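Local coordinates for cell death abnormality protein 2 (Caenorhabditis elegans, PDB 3QWX), which acts as a CRK-family SH2-SH3 signalling adaptor required for cell migration and the engulfment of cell corpses, and associates with CED-5 and CED-12, at residues K26-P31 against I35-M40; L39-S44 against V62-I67; Q87-P90 against A94-N97; F125-E130 against L135-G140; E144-T149 against W153-N158. All blocks are in the same frame, centred on the assembly; numbering follows the deposited sequence.

Contact 1. Residues K26-P31 against I35-M40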
# COMPACT_ATOMS: atom_id res chain seq x y z
N LYS A 26 0.60 0.42 -14.40
CA LYS A 26 0.48 1.75 -14.99
C LYS A 26 1.04 2.82 -14.05
O LYS A 26 1.86 3.63 -14.46
CB LYS A 26 -0.98 2.06 -15.32
CG LYS A 26 -1.20 3.42 -15.97
CD LYS A 26 -2.64 3.89 -15.79
CE LYS A 26 -2.82 5.33 -16.26
NZ LYS A 26 -4.27 5.72 -16.37
N LEU A 27 0.60 2.83 -12.79
CA LEU A 27 1.05 3.85 -11.84
C LEU A 27 2.57 3.81 -11.63
O LEU A 27 3.25 4.83 -11.69
CB LEU A 27 0.32 3.72 -10.51
CG LEU A 27 -1.19 3.99 -10.54
CD1 LEU A 27 -1.81 3.85 -9.15
CD2 LEU A 27 -1.50 5.36 -11.14
N LEU A 28 3.11 2.62 -11.39
CA LEU A 28 4.54 2.48 -11.12
C LEU A 28 5.39 2.61 -12.38
O LEU A 28 6.60 2.87 -12.30
CB LEU A 28 4.84 1.17 -10.36
CG LEU A 28 4.53 1.24 -8.86
CD1 LEU A 28 4.61 -0.12 -8.22
CD2 LEU A 28 5.47 2.20 -8.13
N GLY A 29 4.75 2.48 -13.55
CA GLY A 29 5.43 2.63 -14.82
C GLY A 29 5.52 4.06 -15.35
O GLY A 29 6.19 4.32 -16.35
N GLU A 30 4.84 4.99 -14.68
CA GLU A 30 4.84 6.39 -15.10
C GLU A 30 6.27 6.97 -15.09
O GLU A 30 7.10 6.58 -14.26
CB GLU A 30 3.85 7.22 -14.26
CG GLU A 30 2.39 6.82 -14.54
CD GLU A 30 1.36 7.70 -13.86
OE1 GLU A 30 1.69 8.37 -12.85
OE2 GLU A 30 0.21 7.72 -14.33
N PRO A 31 6.58 7.88 -16.03
CA PRO A 31 7.97 8.32 -16.26
C PRO A 31 8.63 8.96 -15.05
O PRO A 31 9.84 8.81 -14.88
CB PRO A 31 7.82 9.36 -17.38
CG PRO A 31 6.56 9.00 -18.08
CD PRO A 31 5.64 8.44 -17.01
N ILE A 35 13.22 4.55 -9.67
CA ILE A 35 13.49 3.14 -9.45
C ILE A 35 13.53 2.86 -7.94
O ILE A 35 14.04 3.66 -7.17
CB ILE A 35 14.80 2.71 -10.15
CG1 ILE A 35 14.59 2.73 -11.67
CG2 ILE A 35 15.21 1.32 -9.70
CD1 ILE A 35 15.91 2.60 -12.47
N GLY A 36 12.95 1.74 -7.52
CA GLY A 36 12.92 1.40 -6.11
C GLY A 36 11.58 1.73 -5.46
O GLY A 36 11.32 1.37 -4.30
N THR A 37 10.73 2.43 -6.21
CA THR A 37 9.38 2.73 -5.71
C THR A 37 8.53 1.46 -5.79
O THR A 37 8.59 0.73 -6.77
CB THR A 37 8.72 3.89 -6.50
OG1 THR A 37 9.65 4.97 -6.60
CG2 THR A 37 7.46 4.39 -5.83
N PHE A 38 7.75 1.20 -4.75
CA PHE A 38 6.99 -0.05 -4.67
C PHE A 38 5.65 0.13 -3.94
O PHE A 38 5.44 1.11 -3.21
CB PHE A 38 7.81 -1.12 -3.95
CG PHE A 38 7.98 -0.86 -2.48
CD1 PHE A 38 8.98 -0.00 -2.03
CD2 PHE A 38 7.13 -1.43 -1.56
CE1 PHE A 38 9.13 0.26 -0.68
CE2 PHE A 38 7.26 -1.16 -0.20
CZ PHE A 38 8.27 -0.31 0.24
N LEU A 39 4.76 -0.83 -4.14
CA LEU A 39 3.56 -0.90 -3.33
C LEU A 39 3.16 -2.35 -3.14
O LEU A 39 3.63 -3.24 -3.86
CB LEU A 39 2.42 -0.10 -3.95
CG LEU A 39 1.99 -0.44 -5.39
CD1 LEU A 39 1.10 -1.68 -5.43
CD2 LEU A 39 1.25 0.76 -5.97
N MET A 40 2.29 -2.58 -2.17
CA MET A 40 1.67 -3.88 -2.01
C MET A 40 0.19 -3.78 -2.33
O MET A 40 -0.40 -2.71 -2.25
CB MET A 40 1.88 -4.42 -0.59
CG MET A 40 3.26 -5.07 -0.41
SD MET A 40 3.43 -5.66 1.26
CE MET A 40 2.22 -6.98 1.30
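L28 reaches from the last turn of helix 21-29 onto T37 and L39 of strand 37-42. These are the helix and the second strand of the beta-alpha-beta unit that opens the SH2 domain, and L28 carries almost all of the helix's contact with the strand. Its CB leaves the backbone toward the strand. The first torsion of -79° sets CG beside the backbone N and anti to the carbonyl carbon, and the branch at CG then splits the work between two residues of the strand. CD1 takes one of them: it rests 3.9 Å from CG of L39 and 4.1 Å from L39 CD2. CD2 takes the other, packing against T37, where it is 3.7 Å from CG2 and also lies over the backbone, 3.7 Å from T37 O. Both methyls lie on the helix-facing side of the strand, between T37 and L39, whose side chains both point at the helix. F38 between them points the other way, where F6 and F14 meet its ring edge-to-face. L39 holds its CG between the backbone N and the carbonyl carbon (chi1 56°), an uncommon choice that brings CG and CD2 round to the L28 methyl. T37 shows the helix its methyl, while its hydroxyl is hydrogen-bonded to S34 O. The contact is buried and wholly apolar in its side-chain part. Polar bonding sits at the helix end, where R54 NH1 is hydrogen-bonded to both L28 O and E30 O. L28 CD2 also comes 4.2 Å from the backbone N of F38.

Contact 2. Residues L39-S44 against V62-I67. With SO4 (sulfate ion), chain B.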
# COMPACT_ATOMS: atom_id res chain seq x y z
N LEU A 39 4.76 -0.83 -4.14
CA LEU A 39 3.56 -0.90 -3.33
C LEU A 39 3.16 -2.35 -3.14
O LEU A 39 3.63 -3.24 -3.86
CB LEU A 39 2.42 -0.10 -3.95
CG LEU A 39 1.99 -0.44 -5.39
CD1 LEU A 39 1.10 -1.68 -5.43
CD2 LEU A 39 1.25 0.76 -5.97
N MET A 40 2.29 -2.58 -2.17
CA MET A 40 1.67 -3.88 -2.01
C MET A 40 0.19 -3.78 -2.33
O MET A 40 -0.40 -2.71 -2.25
CB MET A 40 1.88 -4.42 -0.59
CG MET A 40 3.26 -5.07 -0.41
SD MET A 40 3.43 -5.66 1.26
CE MET A 40 2.22 -6.98 1.30
N ARG A 41 -0.38 -4.91 -2.71
CA ARG A 41 -1.78 -4.97 -3.14
C ARG A 41 -2.22 -6.42 -3.05
O ARG A 41 -1.42 -7.30 -2.72
CB ARG A 41 -1.92 -4.49 -4.58
CG ARG A 41 -1.11 -5.30 -5.56
CD ARG A 41 -1.22 -4.78 -6.99
NE ARG A 41 -0.30 -5.53 -7.85
CZ ARG A 41 -0.55 -6.75 -8.32
NH1 ARG A 41 -1.69 -7.35 -8.02
NH2 ARG A 41 0.34 -7.38 -9.07
N ASP A 42 -3.49 -6.68 -3.36
CA ASP A 42 -3.96 -8.05 -3.43
C ASP A 42 -3.52 -8.76 -4.71
O ASP A 42 -3.50 -8.17 -5.79
CB ASP A 42 -5.48 -8.09 -3.26
CG ASP A 42 -5.91 -7.54 -1.92
OD1 ASP A 42 -5.34 -7.98 -0.91
OD2 ASP A 42 -6.79 -6.66 -1.88
N SER A 43 -3.17 -10.03 -4.58
CA SER A 43 -2.93 -10.87 -5.75
C SER A 43 -4.24 -11.34 -6.38
O SER A 43 -5.29 -11.31 -5.74
CB SER A 43 -2.08 -12.08 -5.35
OG SER A 43 -1.94 -12.99 -6.42
N SER A 44 -4.18 -11.80 -7.62
CA SER A 44 -5.32 -12.46 -8.25
C SER A 44 -5.58 -13.80 -7.56
O SER A 44 -6.65 -14.39 -7.68
CB SER A 44 -5.09 -12.65 -9.75
OG SER A 44 -4.00 -13.52 -10.02
N VAL A 62 8.53 -2.46 -14.83
CA VAL A 62 7.77 -2.75 -13.63
C VAL A 62 7.64 -4.26 -13.43
O VAL A 62 7.24 -4.97 -14.34
CB VAL A 62 6.38 -2.05 -13.66
CG1 VAL A 62 5.58 -2.40 -12.43
CG2 VAL A 62 6.55 -0.54 -13.75
N CYS A 63 7.99 -4.74 -12.23
CA CYS A 63 7.89 -6.17 -11.89
C CYS A 63 6.91 -6.43 -10.74
O CYS A 63 6.73 -5.60 -9.86
CB CYS A 63 9.26 -6.76 -11.51
SG CYS A 63 10.63 -6.35 -12.63
N HIS A 64 6.28 -7.60 -10.78
CA HIS A 64 5.34 -8.03 -9.76
C HIS A 64 5.81 -9.34 -9.11
O HIS A 64 6.31 -10.23 -9.79
CB HIS A 64 3.97 -8.27 -10.40
CG HIS A 64 3.43 -7.08 -11.13
ND1 HIS A 64 3.78 -6.78 -12.43
CD2 HIS A 64 2.55 -6.12 -10.75
CE1 HIS A 64 3.15 -5.69 -12.81
NE2 HIS A 64 2.39 -5.27 -11.81
N TYR A 65 5.61 -9.45 -7.80
CA TYR A 65 6.02 -10.63 -7.04
C TYR A 65 4.91 -11.17 -6.18
O TYR A 65 4.31 -10.43 -5.40
CB TYR A 65 7.23 -10.31 -6.16
CG TYR A 65 8.37 -9.80 -6.97
CD1 TYR A 65 9.30 -10.69 -7.52
CD2 TYR A 65 8.51 -8.45 -7.23
CE1 TYR A 65 10.33 -10.23 -8.29
CE2 TYR A 65 9.53 -7.99 -8.00
CZ TYR A 65 10.45 -8.88 -8.52
OH TYR A 65 11.47 -8.41 -9.30
N LEU A 66 4.65 -12.46 -6.31
CA LEU A 66 3.65 -13.10 -5.49
C LEU A 66 4.27 -13.37 -4.12
O LEU A 66 5.32 -14.00 -4.02
CB LEU A 66 3.22 -14.41 -6.14
CG LEU A 66 1.86 -15.02 -5.79
CD1 LEU A 66 1.91 -16.54 -5.95
CD2 LEU A 66 1.42 -14.64 -4.40
N ILE A 67 3.62 -12.88 -3.07
CA ILE A 67 4.06 -13.16 -1.71
C ILE A 67 3.14 -14.25 -1.18
O ILE A 67 1.97 -14.01 -0.86
CB ILE A 67 4.00 -11.90 -0.82
CG1 ILE A 67 4.94 -10.81 -1.36
CG2 ILE A 67 4.28 -12.24 0.66
CD1 ILE A 67 4.93 -9.54 -0.54
S SO4 B . -1.50 -10.88 -9.75
O1 SO4 B . -2.44 -9.96 -9.09
O2 SO4 B . -2.10 -11.34 -11.00
O3 SO4 B . -0.24 -10.22 -10.06
O4 SO4 B . -1.24 -12.00 -8.86
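R41 lays the edge of its guanidinium group against the ring of H64, with NH2 3.0 Å from H64 CD2 and the two planes 68° apart. This is the arginine of FLMRDS, this protein's version of the SH2 signature FLVRES, which grips the phosphate of phosphotyrosine in the family, and here a sulfate fills that place. The arginine chain is extended from CG to NE and carries the guanidinium out to the anion, which lies at its edge, near its plane: NH1 donates to sulfate O1 at 2.9 Å, almost straight at 174°, and NH2 to O3 at 3.1 Å. S43 and S44 close round the rest of the anion. S43 OG, anti to its own backbone N (chi1 174°), gives a 2.7 Å bond to O4; S44 N is shared between O1 and O4, and S44 OG reaches O2 at 3.1 Å. R21 NH1 adds a hydrogen bond, and T52 OG1 takes R41 NE, which helps fix the rotation of the guanidinium. On the other face of the strand M40 CE meets I67 CD1 at 4.2 Å. Every sulfate oxygen has a protein donor, and two arginines would help to balance its charge. That is consistent with a pocket made for a doubly charged phosphate, with H64 packed against the arginine that holds it.

Contact 3. Residues Q87-P90 against A94-N97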
# COMPACT_ATOMS: atom_id res chain seq x y z
N GLN A 87 12.43 -17.93 -1.62
CA GLN A 87 13.03 -17.37 -0.41
C GLN A 87 11.96 -17.19 0.66
O GLN A 87 10.94 -16.53 0.44
CB GLN A 87 13.70 -16.04 -0.70
CG GLN A 87 14.81 -16.11 -1.74
CD GLN A 87 15.35 -14.74 -2.08
OE1 GLN A 87 15.89 -14.05 -1.22
NE2 GLN A 87 15.19 -14.34 -3.34
N SER A 88 12.19 -17.79 1.82
CA SER A 88 11.23 -17.77 2.91
C SER A 88 11.60 -16.74 3.94
O SER A 88 12.78 -16.49 4.19
CB SER A 88 11.12 -19.16 3.55
OG SER A 88 10.82 -20.14 2.57
N PHE A 89 10.58 -16.12 4.53
CA PHE A 89 10.75 -15.12 5.57
C PHE A 89 9.76 -15.36 6.69
O PHE A 89 8.67 -15.88 6.45
CB PHE A 89 10.61 -13.71 4.99
CG PHE A 89 11.64 -13.40 3.95
CD1 PHE A 89 11.36 -13.60 2.60
CD2 PHE A 89 12.91 -12.99 4.32
CE1 PHE A 89 12.34 -13.36 1.63
CE2 PHE A 89 13.89 -12.74 3.36
CZ PHE A 89 13.60 -12.92 2.01
N PRO A 90 10.13 -15.00 7.93
CA PRO A 90 9.25 -15.26 9.08
C PRO A 90 7.94 -14.48 8.95
O PRO A 90 6.89 -14.98 9.36
CB PRO A 90 10.05 -14.74 10.27
CG PRO A 90 11.47 -14.87 9.84
CD PRO A 90 11.47 -14.54 8.36
N ALA A 94 9.88 -8.76 7.66
CA ALA A 94 11.18 -9.35 7.45
C ALA A 94 11.50 -9.43 5.96
O ALA A 94 12.61 -9.13 5.54
CB ALA A 94 11.25 -10.73 8.10
N LEU A 95 10.50 -9.82 5.16
CA LEU A 95 10.65 -9.90 3.71
C LEU A 95 10.97 -8.53 3.13
O LEU A 95 11.88 -8.39 2.33
CB LEU A 95 9.36 -10.45 3.07
CG LEU A 95 9.25 -10.59 1.54
CD1 LEU A 95 8.19 -11.62 1.16
CD2 LEU A 95 8.97 -9.24 0.86
N LEU A 96 10.21 -7.51 3.53
CA LEU A 96 10.37 -6.16 3.01
C LEU A 96 11.71 -5.56 3.42
O LEU A 96 12.39 -4.94 2.61
CB LEU A 96 9.24 -5.24 3.50
CG LEU A 96 7.82 -5.55 3.02
CD1 LEU A 96 6.83 -4.62 3.68
CD2 LEU A 96 7.71 -5.47 1.50
N ASN A 97 12.07 -5.72 4.69
CA ASN A 97 13.40 -5.29 5.15
C ASN A 97 14.51 -5.91 4.32
O ASN A 97 15.48 -5.23 3.94
CB ASN A 97 13.62 -5.67 6.61
CG ASN A 97 14.99 -5.27 7.11
OD1 ASN A 97 15.26 -4.08 7.33
ND2 ASN A 97 15.87 -6.25 7.27
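F89 turns one face of its ring to the backbone of L95, joining the short strand 87-89 to the second helix of the SH2 domain, residues 92-98. L95 CA sits over that face as a CH-pi contact, 3.9 Å from the ring centroid and 20° off the normal, displaced toward the CG side of the ring. The leucine and phenylalanine side chains cross at about a right angle. Since L95 carries its CG anti to the backbone N (chi1 178°), its branch runs across one side of the ring: L95 CB and CG each lie 3.8 Å from F89 CD1. On the neighbouring side F89 CD2 faces the carbonyl of A94, whose oxygen is 4.1 Å away and oblique to the ring. H98, one turn farther along the helix, also meets the phenylalanine ring, with the planes at about 50°.

A94 directs its methyl at the strand end rather than at the ring. D91 OD1 is hydrogen-bonded to A94 N and so ties down this first turn of the helix. Beyond L95 the packing continues onto V82 and I84 of strand 82-84. At the more exposed margin, A94 CB rests 3.8 Å from the ring carbon CD of P90.

Contact 4. Residues F125-E130 against L135-G140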
# COMPACT_ATOMS: atom_id res chain seq x y z
N PHE A 125 -16.97 16.94 11.09
CA PHE A 125 -17.66 16.14 12.08
C PHE A 125 -16.81 14.89 12.32
O PHE A 125 -15.95 14.55 11.51
CB PHE A 125 -19.06 15.74 11.59
CG PHE A 125 -19.94 16.90 11.22
CD1 PHE A 125 -20.01 17.34 9.90
CD2 PHE A 125 -20.71 17.56 12.18
CE1 PHE A 125 -20.81 18.41 9.55
CE2 PHE A 125 -21.51 18.63 11.84
CZ PHE A 125 -21.56 19.06 10.52
N LYS A 126 -17.04 14.21 13.44
CA LYS A 126 -16.36 12.95 13.68
C LYS A 126 -16.95 11.85 12.78
O LYS A 126 -18.15 11.82 12.52
CB LYS A 126 -16.45 12.54 15.16
CG LYS A 126 -17.49 11.47 15.45
CD LYS A 126 -17.43 10.99 16.90
CE LYS A 126 -18.79 10.43 17.32
NZ LYS A 126 -18.84 10.02 18.76
N PHE A 127 -16.09 10.96 12.31
CA PHE A 127 -16.52 9.86 11.45
C PHE A 127 -15.96 8.54 11.96
O PHE A 127 -14.76 8.32 11.92
CB PHE A 127 -16.09 10.10 10.00
CG PHE A 127 -16.52 9.01 9.04
CD1 PHE A 127 -17.87 8.67 8.91
CD2 PHE A 127 -15.59 8.35 8.25
CE1 PHE A 127 -18.27 7.69 8.02
CE2 PHE A 127 -15.99 7.36 7.35
CZ PHE A 127 -17.33 7.03 7.23
N THR A 128 -16.84 7.67 12.44
CA THR A 128 -16.40 6.39 13.00
C THR A 128 -16.15 5.36 11.91
O THR A 128 -15.45 4.38 12.13
CB THR A 128 -17.46 5.81 13.94
OG1 THR A 128 -18.62 5.46 13.18
CG2 THR A 128 -17.84 6.83 15.01
N GLY A 129 -16.71 5.61 10.73
CA GLY A 129 -16.63 4.66 9.63
C GLY A 129 -17.87 3.79 9.66
O GLY A 129 -18.46 3.58 10.72
N GLU A 130 -18.28 3.29 8.49
CA GLU A 130 -19.43 2.41 8.37
C GLU A 130 -18.97 1.03 7.86
O GLU A 130 -19.51 0.01 8.27
CB GLU A 130 -20.49 2.99 7.41
CG GLU A 130 -20.99 4.40 7.73
CD GLU A 130 -21.97 4.94 6.68
OE1 GLU A 130 -22.70 5.91 6.98
OE2 GLU A 130 -22.01 4.38 5.56
N LEU A 135 -12.22 5.35 6.23
CA LEU A 135 -11.17 5.89 7.08
C LEU A 135 -11.80 6.71 8.20
O LEU A 135 -12.28 7.81 7.95
CB LEU A 135 -10.22 6.76 6.24
CG LEU A 135 -9.11 7.49 7.00
CD1 LEU A 135 -8.11 6.50 7.63
CD2 LEU A 135 -8.39 8.49 6.11
N PRO A 136 -11.82 6.16 9.43
CA PRO A 136 -12.39 6.92 10.55
C PRO A 136 -11.52 8.13 10.83
O PRO A 136 -10.32 8.08 10.61
CB PRO A 136 -12.29 5.93 11.73
CG PRO A 136 -12.09 4.58 11.10
CD PRO A 136 -11.32 4.84 9.84
N PHE A 137 -12.13 9.21 11.29
CA PHE A 137 -11.36 10.38 11.68
C PHE A 137 -12.09 11.21 12.72
O PHE A 137 -13.29 11.02 12.98
CB PHE A 137 -10.98 11.25 10.46
CG PHE A 137 -12.16 11.72 9.65
CD1 PHE A 137 -12.62 10.97 8.57
CD2 PHE A 137 -12.78 12.92 9.94
CE1 PHE A 137 -13.69 11.40 7.82
CE2 PHE A 137 -13.87 13.36 9.19
CZ PHE A 137 -14.32 12.61 8.13
N GLU A 138 -11.34 12.14 13.32
CA GLU A 138 -11.86 12.99 14.38
C GLU A 138 -12.31 14.33 13.80
O GLU A 138 -11.85 14.73 12.73
CB GLU A 138 -10.79 13.19 15.46
CG GLU A 138 -10.42 11.92 16.24
CD GLU A 138 -9.25 12.14 17.18
OE1 GLU A 138 -9.23 13.18 17.86
OE2 GLU A 138 -8.33 11.28 17.23
N GLN A 139 -13.21 15.03 14.49
CA GLN A 139 -13.58 16.36 14.05
C GLN A 139 -12.34 17.22 14.18
O GLN A 139 -11.63 17.14 15.18
CB GLN A 139 -14.69 16.94 14.91
CG GLN A 139 -15.07 18.36 14.51
CD GLN A 139 -16.24 18.88 15.32
OE1 GLN A 139 -16.16 18.99 16.54
NE2 GLN A 139 -17.35 19.17 14.64
N GLY A 140 -12.07 18.03 13.16
CA GLY A 140 -10.90 18.89 13.16
C GLY A 140 -9.64 18.21 12.64
O GLY A 140 -8.60 18.85 12.52
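F127 and F137 form the tight half of this contact, where the two arms of the SH3 RT loop are pinned together. Their backbones make a single antiparallel hydrogen-bonded pair: F127 N to F137 O is 2.9 Å and nearly straight at 174°, while F137 N returns to F127 O at 2.8 Å. The side chains lock above it. F127 CB lies over one face of the F137 ring, a CH-pi contact 3.7 Å from the centroid, and the rings meet obliquely with planes at 45°. Holding CG anti to its backbone N (chi1 -179°), F127 swings its ring toward L135, whose carbonyl oxygen lies in the ring plane 3.4 Å from CD2. G129 N covers one ring face. P136, though exposed, packs closely too, its CB 3.4 Å from F127 O.

The outer parts are looser: F125 and Q139 lie at the solvent side, their side chains no closer than the 4.5 Å between F125 CD2 and Q139 NE2; that amide nitrogen is hydrogen-bonded to T124 O. K126 leads its extended chain away.

The loop spans strands 119-123 and 142-147, and its buried side rests on strand 163-167: F127 on P167, F137 and L135 on V166, with L135 also reaching A156 of strand 153-157.

Contact 5. Residues E144-T149 against W153-N158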
# COMPACT_ATOMS: atom_id res chain seq x y z
N GLU A 144 -5.70 14.27 3.77
CA GLU A 144 -5.29 14.55 2.40
C GLU A 144 -6.18 13.73 1.50
O GLU A 144 -6.27 12.51 1.62
CB GLU A 144 -3.81 14.18 2.21
CG GLU A 144 -2.88 15.21 2.84
CD GLU A 144 -1.44 14.71 3.01
OE1 GLU A 144 -1.16 13.57 2.61
OE2 GLU A 144 -0.61 15.47 3.55
N ILE A 145 -6.85 14.42 0.58
CA ILE A 145 -7.74 13.77 -0.36
C ILE A 145 -6.96 13.30 -1.59
O ILE A 145 -6.30 14.09 -2.25
CB ILE A 145 -8.87 14.72 -0.79
CG1 ILE A 145 -9.66 15.19 0.44
CG2 ILE A 145 -9.80 14.06 -1.80
CD1 ILE A 145 -10.32 14.07 1.25
N LEU A 146 -7.06 12.01 -1.89
CA LEU A 146 -6.32 11.39 -2.98
C LEU A 146 -7.18 11.14 -4.20
O LEU A 146 -6.67 10.96 -5.31
CB LEU A 146 -5.75 10.04 -2.53
CG LEU A 146 -4.49 9.95 -1.67
CD1 LEU A 146 -4.08 11.26 -1.06
CD2 LEU A 146 -4.66 8.88 -0.62
N SER A 147 -8.49 11.08 -4.00
CA SER A 147 -9.37 10.81 -5.11
C SER A 147 -10.77 11.26 -4.81
O SER A 147 -11.29 10.98 -3.73
CB SER A 147 -9.38 9.31 -5.45
OG SER A 147 -10.11 9.10 -6.64
N LYS A 148 -11.38 11.97 -5.76
CA LYS A 148 -12.79 12.30 -5.64
C LYS A 148 -13.66 11.31 -6.43
O LYS A 148 -14.30 11.67 -7.42
CB LYS A 148 -13.04 13.75 -6.04
CG LYS A 148 -12.48 14.70 -5.01
CD LYS A 148 -12.78 16.15 -5.34
CE LYS A 148 -12.32 17.05 -4.20
NZ LYS A 148 -12.75 18.45 -4.40
N THR A 149 -13.62 10.07 -5.96
CA THR A 149 -14.37 8.93 -6.48
C THR A 149 -15.75 9.30 -7.04
O THR A 149 -16.03 9.15 -8.23
CB THR A 149 -14.56 7.89 -5.34
OG1 THR A 149 -13.45 7.96 -4.43
CG2 THR A 149 -14.68 6.47 -5.89
N TRP A 153 -18.32 10.17 -1.74
CA TRP A 153 -17.24 9.49 -1.03
C TRP A 153 -15.89 9.73 -1.70
O TRP A 153 -15.75 9.54 -2.91
CB TRP A 153 -17.54 7.99 -0.91
CG TRP A 153 -18.71 7.73 -0.02
CD1 TRP A 153 -20.04 7.73 -0.38
CD2 TRP A 153 -18.68 7.47 1.39
NE1 TRP A 153 -20.82 7.48 0.72
CE2 TRP A 153 -20.02 7.31 1.82
CE3 TRP A 153 -17.65 7.34 2.32
CZ2 TRP A 153 -20.35 7.02 3.13
CZ3 TRP A 153 -17.98 7.05 3.64
CH2 TRP A 153 -19.32 6.90 4.03
N TRP A 154 -14.92 10.18 -0.91
CA TRP A 154 -13.59 10.49 -1.42
C TRP A 154 -12.54 9.64 -0.73
O TRP A 154 -12.65 9.34 0.46
CB TRP A 154 -13.25 11.96 -1.19
CG TRP A 154 -14.13 12.95 -1.87
CD1 TRP A 154 -15.03 12.71 -2.87
CD2 TRP A 154 -14.20 14.36 -1.61
NE1 TRP A 154 -15.65 13.87 -3.23
CE2 TRP A 154 -15.16 14.90 -2.47
CE3 TRP A 154 -13.54 15.21 -0.71
CZ2 TRP A 154 -15.48 16.26 -2.49
CZ3 TRP A 154 -13.86 16.55 -0.72
CH2 TRP A 154 -14.82 17.07 -1.60
N GLU A 155 -11.50 9.26 -1.47
CA GLU A 155 -10.37 8.56 -0.87
C GLU A 155 -9.48 9.57 -0.13
O GLU A 155 -9.04 10.56 -0.72
CB GLU A 155 -9.55 7.83 -1.95
CG GLU A 155 -8.39 6.99 -1.38
CD GLU A 155 -7.50 6.38 -2.47
OE1 GLU A 155 -7.57 6.81 -3.63
OE2 GLU A 155 -6.70 5.48 -2.14
N ALA A 156 -9.23 9.30 1.15
CA ALA A 156 -8.44 10.19 2.02
C ALA A 156 -7.26 9.44 2.66
O ALA A 156 -7.23 8.21 2.69
CB ALA A 156 -9.32 10.78 3.08
N ARG A 157 -6.29 10.20 3.17
CA ARG A 157 -5.12 9.64 3.82
C ARG A 157 -4.88 10.42 5.10
O ARG A 157 -4.89 11.65 5.09
CB ARG A 157 -3.89 9.75 2.91
CG ARG A 157 -2.64 9.07 3.47
CD ARG A 157 -1.55 8.99 2.41
NE ARG A 157 -1.14 10.30 1.93
CZ ARG A 157 -0.78 10.57 0.68
NH1 ARG A 157 -0.77 9.63 -0.25
NH2 ARG A 157 -0.44 11.81 0.36
N ASN A 158 -4.66 9.73 6.20
CA ASN A 158 -4.39 10.45 7.44
C ASN A 158 -2.89 10.66 7.69
O ASN A 158 -2.05 10.24 6.88
CB ASN A 158 -5.11 9.80 8.64
CG ASN A 158 -4.54 8.43 9.01
OD1 ASN A 158 -3.43 8.07 8.61
ND2 ASN A 158 -5.29 7.68 9.79
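Strands 142-147 and 153-157 make the hairpin that carries the n-Src loop of the SH3 domain, and a classic beta bulge interrupts it: L146 and S147 both face E155. E155 O takes L146 N at 2.7 Å and, weakly, S147 N, so the register slips by one residue. E144 and R157 form a regular hydrogen-bonded pair on one side of the bulge; on the other, E155 N donates to S147 O at 2.8 Å.

The long side chains lie across these pairs. R157, its chain bent at chi3 (60°), offers the edge of its guanidinium to E144 OE1. NH2 makes the salt bridge at 2.9 Å, meeting the oxygen on its anti side and out of the carboxylate plane, and NE adds a weak second bond; the two flat groups stand 87° apart. L146 CD1 covers one face of the guanidinium, 3.8 Å from CZ, while R142 NH1 holds the other glutamate oxygen.

Toward the loop, K148 runs alongside W154 over one face of the indole. Its CG stands 3.6 Å from the centroid of the five-membered ring, only 7° off the normal, and NZ continues to an off-centre cation-pi contact with the six-membered ring. I145 CD1 comes to the same indole at its edge, 3.9 Å from CE3, and touches A156 CB.

The hairpin occupies the middle of the five-stranded antiparallel sheet: the backbone of I145 is hydrogen-bonded to that of E119 in strand 119-123 on its far side, while W154 and A156 pair with V166 and G164 of strand 163-167.

Overall arrangement
The five contacts divide between two domains in chain order: contacts 1, 2 and 3 build the SH2 domain, contacts 4 and 5 the first SH3 domain. Contacts 1 and 2 share strand 37-42, their centres about 11 Å apart, so one strand packs on helix 21-29 and then delivers the anion site. Contact 3, about 15 Å from contact 2 between centres, meets it through I67 and L95. The centres of contacts 4 and 5 are about 13 Å apart; F127 touches W153 there, probably part of the proline-rich peptide surface, as in relatives. No SH2 contact touches an SH3 one; contacts 3 and 4 are about 35 Å apart between centres, suiting an adaptor with separate binding modules.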